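Local coordinates for uncharacterized protein (Bordetella pertussis, PDB 3FVV) that probably removes phosphate from histidinol phosphate in histidine biosynthesis, as a magnesium-dependent phosphatase of the haloacid dehalogenase (HAD) superfamily, at residues A[8-13]-A[183-188]; A[111-116]-A[132-137]; A[200-205]-A[218-223]. All coordinates share one frame; numbering follows the deposited sequence.

Contact 1: residues A[8-13]-A[183-188]; sequences LFDLDH and FYSDSV. With SO4 (sulfate ion), chain C.
Leu8 pairs with Phe183 where two parallel strands of the HAD Rossmann-like sheet run side by side toward the phosphate-handling end of the fold. The carbonyl of Leu8 accepts from Tyr184 N at 3.0 Å, and its oxygen also faces the CA-H of Phe183. On the same face of the sheet, Leu8 CB rests against CD1 of the Phe183 ring at 3.6 Å. The next residue, Phe9, lies with Tyr184 on the other face. Their rings project in the same direction with planes only 18° apart, yet they are slid so far that they barely overlap, and CE1 of Phe9 meets CD2 of Tyr184 at 3.4 Å. Tyr184 OH is hydrogen-bonded to His104.

At Asp10 the backbone N donates to Tyr184 O, closing the ladder. The carboxylate is swung forward because CG stands anti to the backbone N (chi1 -176°), which brings OD1 close to the sulfate and into a salt bridge with Lys160, while OD2 is bonded to Thr14. That same OD2 sits 3.0 Å from Asp186 OD1, the two carboxylate planes nearly parallel but offset. The DxD sequence and these acids fit the HAD pattern, in which the first aspartate is the nucleophile and magnesium is bound close by; here a sulfate, probably from the crystallisation liquor, takes the place expected for a phosphate. The chain then turns so that Leu11 N and Asp12 N both donate to sulfate O1, the latter almost straight at 174°. Last comes His13, whose CB approaches Asp186 OD2 at 3.4 Å, and that oxygen in turn accepts a hydrogen bond from a water at 2.7 Å.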
# COMPACT_ATOMS: atom_id res chain seq x y z
N LEU A 8 1.53 -3.14 -11.91
CA LEU A 8 1.41 -3.14 -10.48
C LEU A 8 1.96 -1.82 -9.94
O LEU A 8 3.05 -1.35 -10.33
CB LEU A 8 2.23 -4.30 -9.88
CG LEU A 8 1.87 -5.68 -10.49
CD1 LEU A 8 2.82 -6.78 -9.90
CD2 LEU A 8 0.42 -6.06 -10.31
N PHE A 9 1.21 -1.26 -8.99
CA PHE A 9 1.57 -0.03 -8.33
C PHE A 9 1.68 -0.18 -6.83
O PHE A 9 0.74 -0.58 -6.17
CB PHE A 9 0.53 1.02 -8.67
CG PHE A 9 0.33 1.18 -10.12
CD1 PHE A 9 1.18 1.98 -10.86
CD2 PHE A 9 -0.68 0.50 -10.75
CE1 PHE A 9 1.01 2.13 -12.19
CE2 PHE A 9 -0.89 0.64 -12.10
CZ PHE A 9 -0.06 1.48 -12.83
N ASP A 10 2.82 0.20 -6.30
CA ASP A 10 2.95 0.50 -4.86
C ASP A 10 2.10 1.75 -4.53
O ASP A 10 1.83 2.56 -5.40
CB ASP A 10 4.44 0.76 -4.55
CG ASP A 10 4.70 0.99 -3.03
OD1 ASP A 10 4.25 0.11 -2.22
OD2 ASP A 10 5.30 2.02 -2.66
N LEU A 11 1.67 1.92 -3.29
CA LEU A 11 0.90 3.11 -2.92
C LEU A 11 1.71 4.18 -2.17
O LEU A 11 1.92 5.28 -2.70
CB LEU A 11 -0.31 2.73 -2.06
CG LEU A 11 -1.19 3.89 -1.60
CD1 LEU A 11 -1.79 4.57 -2.77
CD2 LEU A 11 -2.34 3.39 -0.59
N ASP A 12 2.18 3.87 -0.97
CA ASP A 12 2.69 4.92 -0.08
C ASP A 12 3.99 5.45 -0.60
O ASP A 12 4.91 4.70 -0.78
CB ASP A 12 2.78 4.41 1.36
CG ASP A 12 1.42 3.95 1.90
OD1 ASP A 12 0.42 4.66 1.76
OD2 ASP A 12 1.32 2.84 2.41
N HIS A 13 4.01 6.76 -0.89
CA HIS A 13 5.19 7.47 -1.43
C HIS A 13 5.45 7.15 -2.88
O HIS A 13 6.38 7.68 -3.45
CB HIS A 13 6.44 7.18 -0.61
CG HIS A 13 6.30 7.62 0.81
ND1 HIS A 13 6.18 8.94 1.15
CD2 HIS A 13 6.21 6.91 1.96
CE1 HIS A 13 6.04 9.04 2.46
NE2 HIS A 13 6.06 7.82 2.98
N PHE A 183 6.17 -2.81 -12.31
CA PHE A 183 5.92 -2.54 -10.89
C PHE A 183 6.63 -1.23 -10.58
O PHE A 183 7.81 -1.07 -10.93
CB PHE A 183 6.40 -3.67 -9.98
CG PHE A 183 6.17 -3.41 -8.51
CD1 PHE A 183 4.94 -2.93 -8.03
CD2 PHE A 183 7.19 -3.65 -7.59
CE1 PHE A 183 4.74 -2.68 -6.70
CE2 PHE A 183 6.99 -3.44 -6.25
CZ PHE A 183 5.78 -2.92 -5.79
N TYR A 184 5.88 -0.26 -10.06
CA TYR A 184 6.38 0.98 -9.60
C TYR A 184 6.52 0.99 -8.06
O TYR A 184 5.57 0.69 -7.37
CB TYR A 184 5.41 2.11 -9.99
CG TYR A 184 5.18 2.32 -11.48
CD1 TYR A 184 5.72 3.40 -12.14
CD2 TYR A 184 4.36 1.46 -12.20
CE1 TYR A 184 5.48 3.60 -13.47
CE2 TYR A 184 4.15 1.63 -13.54
CZ TYR A 184 4.70 2.72 -14.17
OH TYR A 184 4.46 2.91 -15.51
N SER A 185 7.69 1.32 -7.51
CA SER A 185 7.83 1.46 -6.09
C SER A 185 8.98 2.38 -5.72
O SER A 185 9.85 2.63 -6.50
CB SER A 185 7.96 0.10 -5.35
OG SER A 185 7.79 0.28 -3.93
N ASP A 186 8.98 2.81 -4.46
CA ASP A 186 9.92 3.83 -3.96
C ASP A 186 10.98 3.27 -3.04
O ASP A 186 11.95 3.98 -2.77
CB ASP A 186 9.20 4.86 -3.13
CG ASP A 186 8.61 4.27 -1.86
OD1 ASP A 186 7.94 3.26 -2.01
OD2 ASP A 186 8.87 4.74 -0.74
N SER A 187 10.80 2.03 -2.59
CA SER A 187 11.46 1.51 -1.39
C SER A 187 12.27 0.25 -1.62
O SER A 187 11.86 -0.64 -2.38
CB SER A 187 10.39 1.15 -0.37
OG SER A 187 10.96 0.51 0.75
N VAL A 188 13.38 0.13 -0.88
CA VAL A 188 14.21 -1.05 -0.96
C VAL A 188 13.45 -2.24 -0.42
O VAL A 188 13.78 -3.37 -0.79
CB VAL A 188 15.58 -0.88 -0.24
CG1 VAL A 188 16.37 -2.16 -0.27
CG2 VAL A 188 16.41 0.22 -0.93
S SO4 C . 3.29 0.47 0.74
O1 SO4 C . 2.30 1.00 -0.27
O2 SO4 C . 3.45 -1.04 0.69
O3 SO4 C . 4.50 1.24 0.54
O4 SO4 C . 2.83 0.75 2.11
O HOH W 1 7.42 3.59 1.27

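Contact 2: residues A[111-116]-A[132-137]; sequences CALVTA and QHLIAT. With SO4 (sulfate ion), chain C.
Ile135 and Val114 form the apolar centre, lying side by side on one face of the sheet. The isoleucine sends its CD1 back along the strand to lie 3.7 Å from Ala112 CB, and the same methyl also meets Val114 CG2. Placing CG1 beside the backbone N (chi1 -59°) is what directs this branch toward the preceding residues. Helix 158-170 packs on this face, Trp167 against Ala112 and Ile135, Val164 against Val114. On the reverse face Leu113 and Leu134 point the same way, CD2 of the former 4.0 Å from CD1 of the latter; Leu134 CD1 also reaches Thr115 CG2, which touches Ala136 CB as well. Helix 119-128 packs over that side.

Between the two faces runs a parallel ladder. Leu113 uses both its polar backbone atoms, donating to His133 O and accepting from Ile135 N at 2.7 Å, while Thr115 N donates to Ile135 O. Beyond it the pairing slackens, and Thr137 N makes only a weak bond to Thr115 O. At the opposite end, Cys111 O lies at the edge of the His133 ring, 3.6 Å from CD2, and a water links this carbonyl to Gln132 N.

The polar edge is at the C-terminal end of strand 110-115. Thr115 OG1 donates to sulfate O1 at 2.9 Å, and Ala116 N donates to sulfate O2 in a nearly straight bond (175°). A right-handed beta-alpha-beta crossover of the Rossmann-like sheet, delivering a threonine hydroxyl and a following backbone N-H to a tetrahedral oxyanion, is consistent with the second conserved motif of HAD phosphatases.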
# COMPACT_ATOMS: atom_id res chain seq x y z
N CYS A 111 -4.38 -3.91 -14.13
CA CYS A 111 -3.78 -3.01 -13.11
C CYS A 111 -4.23 -3.36 -11.68
O CYS A 111 -5.39 -3.63 -11.44
CB CYS A 111 -4.17 -1.56 -13.38
SG CYS A 111 -3.57 -0.97 -14.97
N ALA A 112 -3.27 -3.32 -10.75
CA ALA A 112 -3.47 -3.64 -9.35
C ALA A 112 -2.59 -2.72 -8.50
O ALA A 112 -1.43 -2.38 -8.87
CB ALA A 112 -3.07 -5.12 -9.06
N LEU A 113 -3.16 -2.34 -7.36
CA LEU A 113 -2.45 -1.68 -6.30
C LEU A 113 -1.94 -2.74 -5.31
O LEU A 113 -2.72 -3.59 -4.84
CB LEU A 113 -3.38 -0.65 -5.64
CG LEU A 113 -2.84 0.43 -4.70
CD1 LEU A 113 -1.98 1.47 -5.38
CD2 LEU A 113 -4.03 1.15 -3.99
N VAL A 114 -0.62 -2.71 -5.06
CA VAL A 114 0.02 -3.68 -4.19
C VAL A 114 0.70 -2.97 -3.03
O VAL A 114 1.77 -2.33 -3.22
CB VAL A 114 1.07 -4.55 -4.97
CG1 VAL A 114 1.43 -5.79 -4.11
CG2 VAL A 114 0.53 -4.96 -6.34
N THR A 115 0.11 -3.10 -1.84
CA THR A 115 0.47 -2.25 -0.72
C THR A 115 0.40 -2.96 0.63
O THR A 115 -0.51 -3.74 0.88
CB THR A 115 -0.47 -0.99 -0.71
OG1 THR A 115 -0.21 -0.19 0.44
CG2 THR A 115 -1.93 -1.42 -0.71
N ALA A 116 1.36 -2.64 1.51
CA ALA A 116 1.38 -3.17 2.88
C ALA A 116 0.32 -2.50 3.71
O ALA A 116 -0.06 -3.03 4.73
CB ALA A 116 2.73 -2.96 3.55
N GLN A 132 -9.04 -1.66 -10.16
CA GLN A 132 -10.11 -2.59 -9.78
C GLN A 132 -9.58 -3.69 -8.92
O GLN A 132 -10.37 -4.42 -8.35
CB GLN A 132 -10.79 -3.22 -11.01
CG GLN A 132 -11.35 -2.21 -12.02
CD GLN A 132 -12.38 -1.28 -11.38
OE1 GLN A 132 -13.30 -1.73 -10.72
NE2 GLN A 132 -12.17 0.04 -11.51
N HIS A 133 -8.25 -3.82 -8.80
CA HIS A 133 -7.64 -4.94 -8.03
C HIS A 133 -6.74 -4.40 -6.98
O HIS A 133 -5.90 -3.51 -7.27
CB HIS A 133 -6.83 -5.82 -8.98
CG HIS A 133 -7.69 -6.46 -10.03
ND1 HIS A 133 -8.57 -7.49 -9.73
CD2 HIS A 133 -7.88 -6.16 -11.34
CE1 HIS A 133 -9.25 -7.80 -10.82
NE2 HIS A 133 -8.85 -7.01 -11.81
N LEU A 134 -6.85 -4.95 -5.77
CA LEU A 134 -6.07 -4.49 -4.62
C LEU A 134 -5.41 -5.69 -3.98
O LEU A 134 -6.09 -6.65 -3.63
CB LEU A 134 -6.98 -3.89 -3.57
CG LEU A 134 -6.31 -3.43 -2.26
CD1 LEU A 134 -5.31 -2.30 -2.46
CD2 LEU A 134 -7.36 -3.02 -1.27
N ILE A 135 -4.12 -5.63 -3.80
CA ILE A 135 -3.38 -6.71 -3.21
C ILE A 135 -2.70 -6.09 -1.98
O ILE A 135 -1.55 -5.59 -2.04
CB ILE A 135 -2.40 -7.34 -4.23
CG1 ILE A 135 -3.14 -7.87 -5.49
CG2 ILE A 135 -1.61 -8.47 -3.59
CD1 ILE A 135 -2.26 -7.90 -6.77
N ALA A 136 -3.45 -6.08 -0.88
CA ALA A 136 -3.07 -5.40 0.36
C ALA A 136 -3.07 -6.36 1.54
O ALA A 136 -3.70 -7.38 1.50
CB ALA A 136 -4.04 -4.22 0.68
N THR A 137 -2.34 -6.02 2.61
CA THR A 137 -2.41 -6.80 3.86
C THR A 137 -3.88 -6.74 4.29
O THR A 137 -4.52 -5.68 4.25
CB THR A 137 -1.48 -6.22 4.87
OG1 THR A 137 -0.17 -6.36 4.33
CG2 THR A 137 -1.56 -6.92 6.31
S SO4 C . 3.29 0.47 0.74
O1 SO4 C . 2.30 1.00 -0.27
O2 SO4 C . 3.45 -1.04 0.69
O3 SO4 C . 4.50 1.24 0.54
O4 SO4 C . 2.83 0.75 2.11
O HOH W 2 -7.37 -2.37 -12.41

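Contact 3: residues A[200-205]-A[218-223]; sequences PIAANP and WQVIDL
Trp218 opens the second segment with its indole laid against Pro200. The proline comes over one face of the ring: CG stands 3.3 Å from the centroid of the five-membered ring and only 11° off its normal, a well-formed CH-pi contact, with CB near the CD2-CE2 fusion bond. Leu194 of helix 191-196 touches both residues.

Gln219 follows in this parallel beta-alpha-beta unit, in which helix 207-216 links the two strands. Its carbonyl accepts from Ala202 N, while its side chain lies alongside Ile201. Gln219 CB comes within 3.4 Å of Ile201 CD1, and the bend at chi2 (73°) carries the amide away from the partner strand.

Val220 sits on the other face, with CG2 loosely beside Ala202 CB and CG1 3.8 Å from CG of Pro205. The two gamma carbons diverge, so one valine serves both the strand and the turn that follows it. Ile221 returns to the side of Ile201, where its CD1 meets Ile201 CG2 at 3.8 Å. Its backbone is held twice: N donates to Ala202 O at 2.8 Å, and O accepts from Asn204 N at 2.7 Å.

Past the strand, Asp222 turns its carboxylate back so that OD1 lies near Pro205 CD; its salt bridge is with Arg210 of the connecting helix. Leu223 then brings its N to 2.8 Å from Asn204 OD1. Asn204 OD1 accepts from Phe224 N, and ND2 donates to His13 O. The chemistry thus changes from a proline-indole CH-pi contact through aliphatic pairing to the hydrogen bonds of Asn204, implying that Asn204 couples the C-terminal tail to the loop after the first strand.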
# COMPACT_ATOMS: atom_id res chain seq x y z
N PRO A 200 10.71 -3.12 -13.85
CA PRO A 200 10.72 -2.41 -12.58
C PRO A 200 10.95 -0.90 -12.77
O PRO A 200 11.85 -0.51 -13.55
CB PRO A 200 11.91 -3.04 -11.85
CG PRO A 200 12.81 -3.49 -12.94
CD PRO A 200 11.92 -3.92 -14.07
N ILE A 201 10.19 -0.08 -12.05
CA ILE A 201 10.31 1.41 -12.14
C ILE A 201 10.44 1.91 -10.71
O ILE A 201 9.59 1.63 -9.86
CB ILE A 201 9.02 2.11 -12.74
CG1 ILE A 201 8.53 1.44 -14.06
CG2 ILE A 201 9.26 3.55 -12.97
CD1 ILE A 201 9.52 1.48 -15.17
N ALA A 202 11.52 2.60 -10.44
CA ALA A 202 11.78 3.20 -9.16
C ALA A 202 11.10 4.56 -9.23
O ALA A 202 11.51 5.43 -10.01
CB ALA A 202 13.26 3.34 -8.97
N ALA A 203 10.05 4.72 -8.44
CA ALA A 203 9.21 5.91 -8.43
C ALA A 203 9.47 6.65 -7.12
O ALA A 203 9.32 6.07 -6.03
CB ALA A 203 7.73 5.54 -8.53
N ASN A 204 9.87 7.92 -7.23
CA ASN A 204 10.25 8.70 -6.08
C ASN A 204 11.23 7.90 -5.18
O ASN A 204 11.05 7.85 -3.97
CB ASN A 204 9.00 9.12 -5.26
CG ASN A 204 7.86 9.67 -6.15
OD1 ASN A 204 8.08 10.60 -6.92
ND2 ASN A 204 6.67 9.05 -6.07
N PRO A 205 12.26 7.27 -5.75
CA PRO A 205 13.03 6.38 -4.94
C PRO A 205 13.74 7.00 -3.75
O PRO A 205 14.12 8.17 -3.79
CB PRO A 205 14.08 5.85 -5.92
CG PRO A 205 14.15 6.97 -6.97
CD PRO A 205 12.74 7.28 -7.13
N TRP A 218 17.39 0.52 -14.23
CA TRP A 218 15.91 0.56 -14.06
C TRP A 218 15.44 1.98 -14.23
O TRP A 218 16.06 2.90 -13.70
CB TRP A 218 15.51 0.11 -12.65
CG TRP A 218 15.71 -1.32 -12.33
CD1 TRP A 218 16.00 -2.32 -13.20
CD2 TRP A 218 15.58 -1.94 -11.04
NE1 TRP A 218 16.07 -3.51 -12.53
CE2 TRP A 218 15.81 -3.30 -11.20
CE3 TRP A 218 15.29 -1.46 -9.76
CZ2 TRP A 218 15.76 -4.21 -10.12
CZ3 TRP A 218 15.25 -2.34 -8.70
CH2 TRP A 218 15.50 -3.70 -8.88
N GLN A 219 14.31 2.16 -14.93
CA GLN A 219 13.68 3.46 -15.10
C GLN A 219 13.44 4.09 -13.69
O GLN A 219 13.18 3.36 -12.74
CB GLN A 219 12.39 3.23 -15.90
CG GLN A 219 11.38 4.30 -16.01
CD GLN A 219 11.84 5.37 -16.91
OE1 GLN A 219 12.73 6.12 -16.56
NE2 GLN A 219 11.29 5.43 -18.09
N VAL A 220 13.61 5.41 -13.58
CA VAL A 220 13.39 6.19 -12.33
C VAL A 220 12.43 7.28 -12.69
O VAL A 220 12.57 7.86 -13.73
CB VAL A 220 14.68 6.84 -11.80
CG1 VAL A 220 14.40 7.79 -10.65
CG2 VAL A 220 15.67 5.77 -11.36
N ILE A 221 11.43 7.52 -11.87
CA ILE A 221 10.54 8.61 -12.12
C ILE A 221 10.30 9.33 -10.82
O ILE A 221 9.98 8.71 -9.82
CB ILE A 221 9.18 8.14 -12.67
CG1 ILE A 221 9.36 7.27 -13.91
CG2 ILE A 221 8.25 9.38 -12.95
CD1 ILE A 221 8.00 6.81 -14.44
N ASP A 222 10.46 10.63 -10.83
CA ASP A 222 10.22 11.43 -9.65
C ASP A 222 8.91 12.13 -9.89
O ASP A 222 8.84 13.22 -10.44
CB ASP A 222 11.39 12.37 -9.40
CG ASP A 222 12.57 11.65 -8.74
OD1 ASP A 222 12.39 11.06 -7.65
OD2 ASP A 222 13.64 11.55 -9.32
N LEU A 223 7.84 11.43 -9.55
CA LEU A 223 6.47 11.96 -9.80
C LEU A 223 6.16 13.22 -9.01
O LEU A 223 5.39 14.04 -9.46
CB LEU A 223 5.40 10.93 -9.45
CG LEU A 223 5.38 9.70 -10.33
CD1 LEU A 223 4.47 8.59 -9.74
CD2 LEU A 223 4.94 10.04 -11.77

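How the contacts relate
From the N terminus, strand 5-9 enters the middle of the sheet and its loop carries the first acids. Contact 2 closes next, a short loop around helix 119-128, and is nested within the much longer loop that contact 1 closes when the chain returns at 183-188. Contact 3 follows in series, spanning helix 207-216 at the C-terminal end. All three belong to one sheet: Phe9 exchanges backbone bonds with Ala112 and Val114, whereas Phe183 and Ser185 pair with Ile201 and Ala203. Contacts 1 and 2 share the sulfate; contact 3, about 19 Å from contact 2 between centres, extends the sheet on the side of contact 1 away from contact 2.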